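Endoglucanase (Thermotoga maritima, PDB 2FVG) is probably a metal-dependent aminopeptidase of the M42 family, despite its name, working with two divalent cations per subunit. Local coordinates at residues Asp188-Phe193 with Glu209-Thr214; Glu231-Ala236 with Pro303-His308; Asn269-Gln274 with Thr322-Lys327. One frame throughout, in Å; residues are numbered along the deposited sequence.

Contact 1. Residues Asp188-Phe193 with Glu209-Thr214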
loop_
_atom_site.group_PDB
_atom_site.type_symbol
_atom_site.label_atom_id
_atom_site.label_comp_id
_atom_site.label_asym_id
_atom_site.label_seq_id
_atom_site.Cartn_x
_atom_site.Cartn_y
_atom_site.Cartn_z
ATOM N N ASP A 188 2.096 -21.694 -9.816
ATOM C CA ASP A 188 3.198 -20.787 -9.580
ATOM C C ASP A 188 2.610 -19.449 -9.226
ATOM O O ASP A 188 1.842 -18.889 -10.000
ATOM C CB ASP A 188 4.086 -20.661 -10.811
ATOM C CG ASP A 188 5.041 -21.822 -10.979
ATOM O OD1 ASP A 188 4.960 -22.845 -10.239
ATOM O OD2 ASP A 188 5.903 -21.703 -11.877
ATOM N N THR A 189 2.950 -18.940 -8.047
ATOM C CA THR A 189 2.359 -17.687 -7.599
ATOM C C THR A 189 3.424 -16.650 -7.366
ATOM O O THR A 189 4.337 -16.878 -6.606
ATOM C CB THR A 189 1.513 -17.900 -6.318
ATOM O OG1 THR A 189 0.451 -18.808 -6.615
ATOM C CG2 THR A 189 0.901 -16.572 -5.828
ATOM N N TYR A 190 3.317 -15.527 -8.054
ATOM C CA TYR A 190 4.246 -14.416 -7.861
ATOM C C TYR A 190 3.627 -13.376 -6.928
ATOM O O TYR A 190 2.514 -12.906 -7.161
ATOM C CB TYR A 190 4.575 -13.752 -9.192
ATOM C CG TYR A 190 5.360 -14.639 -10.130
ATOM C CD1 TYR A 190 4.719 -15.539 -10.970
ATOM C CD2 TYR A 190 6.750 -14.566 -10.180
ATOM C CE1 TYR A 190 5.451 -16.361 -11.830
ATOM C CE2 TYR A 190 7.484 -15.373 -11.037
ATOM C CZ TYR A 190 6.832 -16.271 -11.856
ATOM O OH TYR A 190 7.578 -17.084 -12.697
ATOM N N PHE A 191 4.323 -13.072 -5.844
ATOM C CA PHE A 191 3.906 -12.022 -4.930
ATOM C C PHE A 191 4.715 -10.807 -5.342
ATOM O O PHE A 191 5.944 -10.801 -5.257
ATOM C CB PHE A 191 4.160 -12.424 -3.477
ATOM C CG PHE A 191 3.296 -13.552 -3.021
ATOM C CD1 PHE A 191 3.650 -14.866 -3.280
ATOM C CD2 PHE A 191 2.087 -13.300 -2.364
ATOM C CE1 PHE A 191 2.829 -15.915 -2.864
ATOM C CE2 PHE A 191 1.272 -14.336 -1.938
ATOM C CZ PHE A 191 1.639 -15.642 -2.187
ATOM N N VAL A 192 4.032 -9.781 -5.824
ATOM C CA VAL A 192 4.733 -8.599 -6.315
ATOM C C VAL A 192 4.474 -7.368 -5.445
ATOM O O VAL A 192 3.335 -7.091 -5.087
ATOM C CB VAL A 192 4.404 -8.356 -7.819
ATOM C CG1 VAL A 192 5.201 -7.148 -8.381
ATOM C CG2 VAL A 192 4.768 -9.610 -8.631
ATOM N N PHE A 193 5.541 -6.615 -5.132
ATOM C CA PHE A 193 5.442 -5.428 -4.294
ATOM C C PHE A 193 5.915 -4.323 -5.229
ATOM O O PHE A 193 7.091 -4.263 -5.605
ATOM C CB PHE A 193 6.316 -5.582 -3.048
ATOM C CG PHE A 193 5.955 -6.795 -2.204
ATOM C CD1 PHE A 193 6.438 -8.053 -2.525
ATOM C CD2 PHE A 193 5.128 -6.648 -1.093
ATOM C CE1 PHE A 193 6.059 -9.214 -1.726
ATOM C CE2 PHE A 193 4.743 -7.790 -0.294
ATOM C CZ PHE A 193 5.224 -9.053 -0.624
ATOM N N GLU A 209 4.217 -8.274 -18.970
ATOM C CA GLU A 209 4.955 -8.782 -20.120
ATOM C C GLU A 209 6.064 -9.732 -19.682
ATOM O O GLU A 209 6.329 -10.714 -20.366
ATOM C CB GLU A 209 5.529 -7.649 -20.986
ATOM N N GLN A 210 6.707 -9.444 -18.550
ATOM C CA GLN A 210 7.781 -10.301 -18.061
ATOM C C GLN A 210 7.257 -11.581 -17.394
ATOM O O GLN A 210 7.867 -12.628 -17.558
ATOM C CB GLN A 210 8.813 -9.557 -17.167
ATOM C CG GLN A 210 8.285 -8.999 -15.811
ATOM C CD GLN A 210 9.374 -8.415 -14.863
ATOM O OE1 GLN A 210 9.355 -7.215 -14.529
ATOM N NE2 GLN A 210 10.315 -9.266 -14.433
ATOM N N LEU A 211 6.135 -11.520 -16.674
ATOM C CA LEU A 211 5.636 -12.720 -15.972
ATOM C C LEU A 211 4.540 -13.472 -16.699
ATOM O O LEU A 211 4.314 -14.647 -16.422
ATOM C CB LEU A 211 5.160 -12.380 -14.562
ATOM C CG LEU A 211 6.156 -11.731 -13.595
ATOM C CD1 LEU A 211 5.442 -11.385 -12.294
ATOM C CD2 LEU A 211 7.371 -12.620 -13.336
ATOM N N LYS A 212 3.846 -12.800 -17.613
ATOM C CA LYS A 212 2.758 -13.434 -18.364
ATOM C C LYS A 212 1.827 -14.276 -17.457
ATOM O O LYS A 212 1.719 -15.486 -17.632
ATOM C CB LYS A 212 3.319 -14.263 -19.536
ATOM C CG LYS A 212 3.950 -13.411 -20.641
ATOM C CD LYS A 212 4.417 -14.236 -21.836
ATOM N N PRO A 213 1.159 -13.628 -16.477
ATOM C CA PRO A 213 0.268 -14.371 -15.586
ATOM C C PRO A 213 -1.052 -14.759 -16.238
ATOM O O PRO A 213 -1.512 -14.076 -17.155
ATOM C CB PRO A 213 0.017 -13.388 -14.430
ATOM C CG PRO A 213 0.294 -11.997 -15.004
ATOM C CD PRO A 213 1.231 -12.182 -16.157
ATOM N N THR A 214 -1.655 -15.857 -15.780
ATOM C CA THR A 214 -2.984 -16.261 -16.266
ATOM C C THR A 214 -3.997 -15.242 -15.718
ATOM O O THR A 214 -4.924 -14.811 -16.416
ATOM C CB THR A 214 -3.327 -17.703 -15.800
ATOM O OG1 THR A 214 -2.358 -18.598 -16.332
ATOM C CG2 THR A 214 -4.687 -18.147 -16.274
#
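Tyr190 and Leu211 each hold CG anti to their own carbonyl carbon (chi1 -67° and -58°), which sends the tyrosine ring out from the strand and the forked end of the leucine out from the helix to meet it. The fork then divides its work. CD2 settles over one face of the ring, 3.9 Å from the centroid of the Tyr190 ring and 23° off its normal, a CH-pi contact displaced toward the rim, with Tyr190 CE2 the nearest ring atom at 3.6 Å from Leu211 CD2. CD1 lies back nearer the strand, 3.9 Å from Tyr190 CG, and also reaches the next residue on this side of the strand, where Val192 CG2 is 4.1 Å from Leu211 CD1. An alanine at Tyr190 is likely to leave the CD2 methyl without the face it rests on and open a gap between helix and strand. Leu211 is the last helical residue: Lys212 takes a positive phi as the chain turns off, and Lys55 NZ bonds to Leu211 O. Strand 55-61 lies between 187-194 and 215-224, parallel to both, so helix 205-211 is the connection of a beta-alpha-beta crossover, packed on the central sheet as in the catalytic domain of a zinc exopeptidase.

Contact 2. Residues Glu231-Ala236 with Pro303-His308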
loop_
_atom_site.group_PDB
_atom_site.type_symbol
_atom_site.label_atom_id
_atom_site.label_comp_id
_atom_site.label_asym_id
_atom_site.label_seq_id
_atom_site.Cartn_x
_atom_site.Cartn_y
_atom_site.Cartn_z
ATOM N N GLU A 231 -19.151 13.326 4.519
ATOM C CA GLU A 231 -18.839 11.897 4.661
ATOM C C GLU A 231 -20.072 10.990 4.726
ATOM O O GLU A 231 -21.119 11.377 5.257
ATOM C CB GLU A 231 -17.963 11.664 5.899
ATOM C CG GLU A 231 -17.505 10.215 6.072
ATOM C CD GLU A 231 -16.847 9.937 7.414
ATOM O OE1 GLU A 231 -16.916 10.800 8.316
ATOM O OE2 GLU A 231 -16.272 8.835 7.563
ATOM N N GLU A 232 -19.926 9.778 4.189
ATOM C CA GLU A 232 -20.989 8.793 4.200
ATOM C C GLU A 232 -20.685 7.689 5.214
ATOM O O GLU A 232 -19.797 6.854 4.992
ATOM C CB GLU A 232 -21.218 8.222 2.799
ATOM C CG GLU A 232 -22.316 7.176 2.757
ATOM C CD GLU A 232 -23.641 7.662 3.349
ATOM O OE1 GLU A 232 -24.140 8.742 2.941
ATOM O OE2 GLU A 232 -24.189 6.943 4.216
ATOM N N ARG A 233 -21.423 7.696 6.326
ATOM C CA ARG A 233 -21.222 6.720 7.411
ATOM C C ARG A 233 -22.124 5.484 7.325
ATOM O O ARG A 233 -21.999 4.569 8.148
ATOM C CB ARG A 233 -21.382 7.383 8.788
ATOM C CG ARG A 233 -20.356 8.465 9.113
ATOM C CD ARG A 233 -20.663 9.098 10.456
ATOM N NE ARG A 233 -19.784 10.230 10.741
ATOM C CZ ARG A 233 -19.840 10.980 11.842
ATOM N NH1 ARG A 233 -20.736 10.732 12.790
ATOM N NH2 ARG A 233 -18.991 11.986 11.999
ATOM N N LYS A 234 -23.025 5.451 6.344
ATOM C CA LYS A 234 -23.928 4.307 6.199
ATOM C C LYS A 234 -23.747 3.543 4.875
ATOM O O LYS A 234 -23.699 2.303 4.878
ATOM C CB LYS A 234 -25.384 4.730 6.428
ATOM C CG LYS A 234 -26.375 3.572 6.456
ATOM C CD LYS A 234 -27.746 4.015 6.919
ATOM C CE LYS A 234 -28.695 2.828 7.050
ATOM N NZ LYS A 234 -30.032 3.266 7.557
ATOM N N TRP A 235 -23.626 4.270 3.760
ATOM C CA TRP A 235 -23.432 3.642 2.441
ATOM C C TRP A 235 -21.950 3.697 2.007
ATOM O O TRP A 235 -21.584 4.368 1.048
ATOM C CB TRP A 235 -24.361 4.269 1.382
ATOM C CG TRP A 235 -25.751 4.518 1.901
ATOM C CD1 TRP A 235 -26.324 5.736 2.164
ATOM C CD2 TRP A 235 -26.726 3.531 2.273
ATOM N NE1 TRP A 235 -27.598 5.571 2.656
ATOM C CE2 TRP A 235 -27.873 4.229 2.737
ATOM C CE3 TRP A 235 -26.748 2.129 2.252
ATOM C CZ2 TRP A 235 -29.034 3.569 3.176
ATOM C CZ3 TRP A 235 -27.913 1.467 2.688
ATOM C CH2 TRP A 235 -29.034 2.192 3.144
ATOM N N ALA A 236 -21.106 2.977 2.731
ATOM C CA ALA A 236 -19.674 2.953 2.461
ATOM C C ALA A 236 -19.120 1.592 2.822
ATOM O O ALA A 236 -19.858 0.751 3.321
ATOM C CB ALA A 236 -18.975 4.041 3.271
ATOM N N PRO A 303 -10.745 -2.571 4.388
ATOM C CA PRO A 303 -11.337 -1.245 4.648
ATOM C C PRO A 303 -10.454 -0.419 5.589
ATOM O O PRO A 303 -9.786 -0.974 6.454
ATOM C CB PRO A 303 -12.656 -1.578 5.378
ATOM C CG PRO A 303 -12.914 -3.019 5.101
ATOM C CD PRO A 303 -11.553 -3.660 4.958
ATOM N N ALA A 304 -10.445 0.897 5.400
ATOM C CA ALA A 304 -9.735 1.816 6.280
ATOM C C ALA A 304 -10.643 3.033 6.390
ATOM O O ALA A 304 -11.463 3.259 5.516
ATOM C CB ALA A 304 -8.385 2.218 5.666
ATOM N N ARG A 305 -10.506 3.813 7.456
ATOM C CA ARG A 305 -11.273 5.043 7.600
ATOM C C ARG A 305 -10.341 6.147 8.066
ATOM O O ARG A 305 -9.609 5.955 9.029
ATOM C CB ARG A 305 -12.414 4.845 8.615
ATOM C CG ARG A 305 -13.246 6.087 8.865
ATOM C CD ARG A 305 -14.607 5.772 9.505
ATOM N NE ARG A 305 -15.440 6.983 9.580
ATOM C CZ ARG A 305 -15.922 7.540 10.698
ATOM N NH1 ARG A 305 -15.739 6.984 11.900
ATOM N NH2 ARG A 305 -16.647 8.641 10.606
ATOM N N TYR A 306 -10.377 7.316 7.430
ATOM C CA TYR A 306 -9.508 8.411 7.895
ATOM C C TYR A 306 -9.875 8.879 9.293
ATOM O O TYR A 306 -11.032 8.810 9.702
ATOM C CB TYR A 306 -9.470 9.619 6.932
ATOM C CG TYR A 306 -8.713 9.355 5.629
ATOM C CD1 TYR A 306 -7.341 9.048 5.633
ATOM C CD2 TYR A 306 -9.364 9.431 4.390
ATOM C CE1 TYR A 306 -6.643 8.801 4.434
ATOM C CE2 TYR A 306 -8.679 9.190 3.184
ATOM C CZ TYR A 306 -7.322 8.874 3.213
ATOM O OH TYR A 306 -6.656 8.644 2.017
ATOM N N ILE A 307 -8.869 9.300 10.042
ATOM C CA ILE A 307 -9.095 9.905 11.345
ATOM C C ILE A 307 -8.519 11.325 11.280
ATOM O O ILE A 307 -9.269 12.306 11.320
ATOM C CB ILE A 307 -8.677 9.000 12.565
ATOM C CG1 ILE A 307 -8.917 9.727 13.894
ATOM C CG2 ILE A 307 -7.235 8.501 12.447
ATOM C CD1 ILE A 307 -10.250 10.498 13.970
ATOM N N HIS A 308 -7.217 11.464 11.137
ATOM C CA HIS A 308 -6.672 12.794 10.946
ATOM C C HIS A 308 -5.545 12.635 9.944
ATOM O O HIS A 308 -4.400 12.421 10.332
ATOM C CB HIS A 308 -6.201 13.409 12.275
#
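A surface salt-bridge network of Glu231, Arg233 and Arg305 joins the long loop after strand 215-224 to the neighbouring parallel strand 297-306, three residues before His308, a predicted ligand of the second metal. Glu231 is the hub, held by Arg305 and, at long range, Arg233. The Arg305 chain runs extended to NE and grips the glutamate side-on. Arg305 NE donates to the syn lone pair of Glu231 OE2 at 2.9 Å, almost exactly in the guanidinium plane. The neighbouring nitrogen serves both oxygens, with Arg305 NH2 lying 3.1 Å from Glu231 OE2 and 3.2 Å from Glu231 OE1. The carboxylate and guanidinium planes are 26° apart, and the two NH2 bonds accordingly rise somewhat out of the carboxylate plane. Glu231 gets there by stretching out, CG anti to the backbone N (chi1 -176°). Arg233 joins from within the loop: its NE makes a long salt bridge of 3.8 Å to Glu231 OE1, and the same Arg233 NE lies 3.5 Å from Arg305 NH2, the two guanidinium planes turned 75° to each other. Glu232 OE2 takes the backbone N-H groups of Lys234 and Trp235 from opposite faces of its plane, tying that carboxylate to the backbone just after it. With two arginines sharing one carboxylate, Glu231 probably remains ionised, its negative charge partly offsetting the cost of bringing the guanidinium groups so close.

Contact 3. Residues Asn269-Gln274 with Thr322-Lys327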
loop_
_atom_site.group_PDB
_atom_site.type_symbol
_atom_site.label_atom_id
_atom_site.label_comp_id
_atom_site.label_asym_id
_atom_site.label_seq_id
_atom_site.Cartn_x
_atom_site.Cartn_y
_atom_site.Cartn_z
ATOM N N ASN A 269 -15.696 -20.604 2.980
ATOM C CA ASN A 269 -14.695 -20.681 4.034
ATOM C C ASN A 269 -15.082 -19.899 5.284
ATOM O O ASN A 269 -14.272 -19.749 6.202
ATOM C CB ASN A 269 -13.305 -20.276 3.535
ATOM C CG ASN A 269 -12.716 -21.286 2.592
ATOM O OD1 ASN A 269 -11.930 -22.137 2.999
ATOM N ND2 ASN A 269 -13.131 -21.240 1.337
ATOM N N ASP A 270 -16.327 -19.421 5.311
ATOM C CA ASP A 270 -16.880 -18.651 6.437
ATOM C C ASP A 270 -16.061 -17.383 6.722
ATOM O O ASP A 270 -15.801 -17.028 7.886
ATOM C CB ASP A 270 -17.009 -19.534 7.682
ATOM C CG ASP A 270 -17.870 -20.765 7.435
ATOM O OD1 ASP A 270 -18.866 -20.661 6.681
ATOM O OD2 ASP A 270 -17.563 -21.841 8.006
ATOM N N ILE A 271 -15.654 -16.715 5.642
ATOM C CA ILE A 271 -14.877 -15.493 5.741
ATOM C C ILE A 271 -15.832 -14.338 5.450
ATOM O O ILE A 271 -16.449 -14.326 4.390
ATOM C CB ILE A 271 -13.712 -15.459 4.724
ATOM C CG1 ILE A 271 -12.717 -16.583 4.997
ATOM C CG2 ILE A 271 -12.995 -14.130 4.791
ATOM C CD1 ILE A 271 -11.611 -16.687 3.942
ATOM N N PRO A 272 -15.985 -13.398 6.406
ATOM C CA PRO A 272 -16.851 -12.247 6.190
ATOM C C PRO A 272 -16.292 -11.387 5.080
ATOM O O PRO A 272 -15.065 -11.224 4.964
ATOM C CB PRO A 272 -16.774 -11.477 7.515
ATOM C CG PRO A 272 -16.199 -12.426 8.503
ATOM C CD PRO A 272 -15.357 -13.379 7.742
ATOM N N PHE A 273 -17.174 -10.833 4.260
ATOM C CA PHE A 273 -16.724 -9.960 3.181
ATOM C C PHE A 273 -17.824 -8.970 2.946
ATOM O O PHE A 273 -18.931 -9.162 3.450
ATOM C CB PHE A 273 -16.455 -10.742 1.889
ATOM C CG PHE A 273 -17.702 -11.406 1.289
ATOM C CD1 PHE A 273 -18.166 -12.618 1.779
ATOM C CD2 PHE A 273 -18.389 -10.815 0.226
ATOM C CE1 PHE A 273 -19.322 -13.232 1.232
ATOM C CE2 PHE A 273 -19.525 -11.422 -0.329
ATOM C CZ PHE A 273 -19.991 -12.627 0.175
ATOM N N GLN A 274 -17.519 -7.912 2.202
ATOM C CA GLN A 274 -18.539 -6.930 1.849
ATOM C C GLN A 274 -18.296 -6.523 0.419
ATOM O O GLN A 274 -17.248 -6.845 -0.131
ATOM C CB GLN A 274 -18.499 -5.687 2.769
ATOM C CG GLN A 274 -17.160 -4.919 2.793
ATOM C CD GLN A 274 -17.138 -3.842 3.862
ATOM O OE1 GLN A 274 -18.083 -3.075 3.986
ATOM N NE2 GLN A 274 -16.057 -3.782 4.648
ATOM N N THR A 322 -8.855 -10.779 5.244
ATOM C CA THR A 322 -8.240 -10.500 3.951
ATOM C C THR A 322 -7.103 -11.505 3.730
ATOM O O THR A 322 -7.020 -12.143 2.670
ATOM C CB THR A 322 -7.660 -9.096 3.902
ATOM O OG1 THR A 322 -8.681 -8.161 4.254
ATOM C CG2 THR A 322 -7.153 -8.766 2.477
ATOM N N LYS A 323 -6.237 -11.650 4.734
ATOM C CA LYS A 323 -5.143 -12.607 4.689
ATOM C C LYS A 323 -5.689 -14.031 4.500
ATOM O O LYS A 323 -5.144 -14.801 3.709
ATOM C CB LYS A 323 -4.320 -12.516 5.976
ATOM C CG LYS A 323 -3.215 -13.562 6.091
ATOM C CD LYS A 323 -2.730 -13.771 7.520
ATOM C CE LYS A 323 -3.646 -14.711 8.315
ATOM N NZ LYS A 323 -3.132 -14.984 9.702
ATOM N N LYS A 324 -6.747 -14.398 5.228
ATOM C CA LYS A 324 -7.341 -15.735 5.076
ATOM C C LYS A 324 -7.814 -15.956 3.647
ATOM O O LYS A 324 -7.524 -16.969 3.049
ATOM C CB LYS A 324 -8.529 -15.950 6.013
ATOM C CG LYS A 324 -8.220 -16.326 7.458
ATOM C CD LYS A 324 -9.542 -16.636 8.175
ATOM C CE LYS A 324 -9.373 -16.983 9.648
ATOM N NZ LYS A 324 -8.928 -15.823 10.462
ATOM N N LEU A 325 -8.553 -14.995 3.109
ATOM C CA LEU A 325 -9.086 -15.065 1.747
ATOM C C LEU A 325 -8.003 -15.199 0.669
ATOM O O LEU A 325 -8.139 -16.003 -0.236
ATOM C CB LEU A 325 -9.986 -13.853 1.454
ATOM C CG LEU A 325 -10.768 -13.820 0.143
ATOM C CD1 LEU A 325 -11.611 -15.098 -0.051
ATOM C CD2 LEU A 325 -11.639 -12.579 0.082
ATOM N N ILE A 326 -6.947 -14.406 0.760
ATOM C CA ILE A 326 -5.848 -14.481 -0.188
ATOM C C ILE A 326 -5.188 -15.871 -0.093
ATOM O O ILE A 326 -4.873 -16.479 -1.107
ATOM C CB ILE A 326 -4.757 -13.396 0.101
ATOM C CG1 ILE A 326 -5.285 -11.958 -0.075
ATOM C CG2 ILE A 326 -3.539 -13.598 -0.784
ATOM C CD1 ILE A 326 -5.935 -11.695 -1.425
ATOM N N LYS A 327 -5.006 -16.387 1.117
ATOM C CA LYS A 327 -4.339 -17.668 1.265
ATOM C C LYS A 327 -5.135 -18.811 0.610
ATOM O O LYS A 327 -4.555 -19.650 -0.081
ATOM C CB LYS A 327 -4.034 -17.965 2.727
ATOM C CG LYS A 327 -3.132 -19.144 2.891
ATOM C CD LYS A 327 -2.896 -19.483 4.334
ATOM C CE LYS A 327 -1.944 -20.654 4.405
ATOM N NZ LYS A 327 -1.521 -20.967 5.795
#
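Ile271 does nearly all the reaching here toward Leu325 and Lys324, and its side chain can be walked outward from the loop. CB points at the helix but stops short of it. From there the two branches part. CG2, anti to the backbone N, comes no closer than 4.5 Å, the distance from Ile271 CG2 to Leu325 CB. CG1 takes the place anti to the carbonyl carbon (chi1 -63°), and chi2 of 174° carries the chain straight on, so that the terminal methyl is the atom that arrives. It settles against the helix backbone: Ile271 CD1 lies 3.6 Å from Leu325 N and 3.7 Å from Leu325 CA. To one side the methyl meets the base of the lysine, with Ile271 CD1 3.8 Å from Lys324 CB; to the other it meets the base of the leucine, 4.1 Å from Leu325 CB. The methyl thus fits between two successive side-chain roots. Asn321, one turn earlier on helix 316-332, also touches Ile271. This is the place where the turn leaving helix 256-268 packs on helix 316-332, a helix flanking the central sheet of the alpha/beta catalytic domain, before the chain enters the short strand 274-275. On the sheet side of the same helix, Leu325 and Ile326 touch Ile300 of strand 297-306. Lys324 shares only its root with the isoleucine: the rest of its chain leads off, bent at the last torsion. Phe273 turns away from helix 316-332 and lies on Val263, Ala266 and Lys267 of helix 256-268.

Overall arrangement
All three contacts belong to one alpha/beta domain. Contacts 1 and 2 both reach its central sheet, on opposite sides of the chain's centre, 33 Å apart between centres. Contact 3 comes within about 5 Å of contact 1, nearest atoms, and touches contact 2 where Pro303 CG lies 3.3 Å from Gln274 NE2; along the sequence the segments of contacts 2 and 3 alternate. The first two can be placed against the predicted two-metal site: Val192 is about 8 Å, side chain to side chain, from His61, a predicted ligand of the first metal, and Arg305 of contact 2, which itself includes His308, about 11 Å from Asp167, predicted to bind both. Contact 3 lies away from that site.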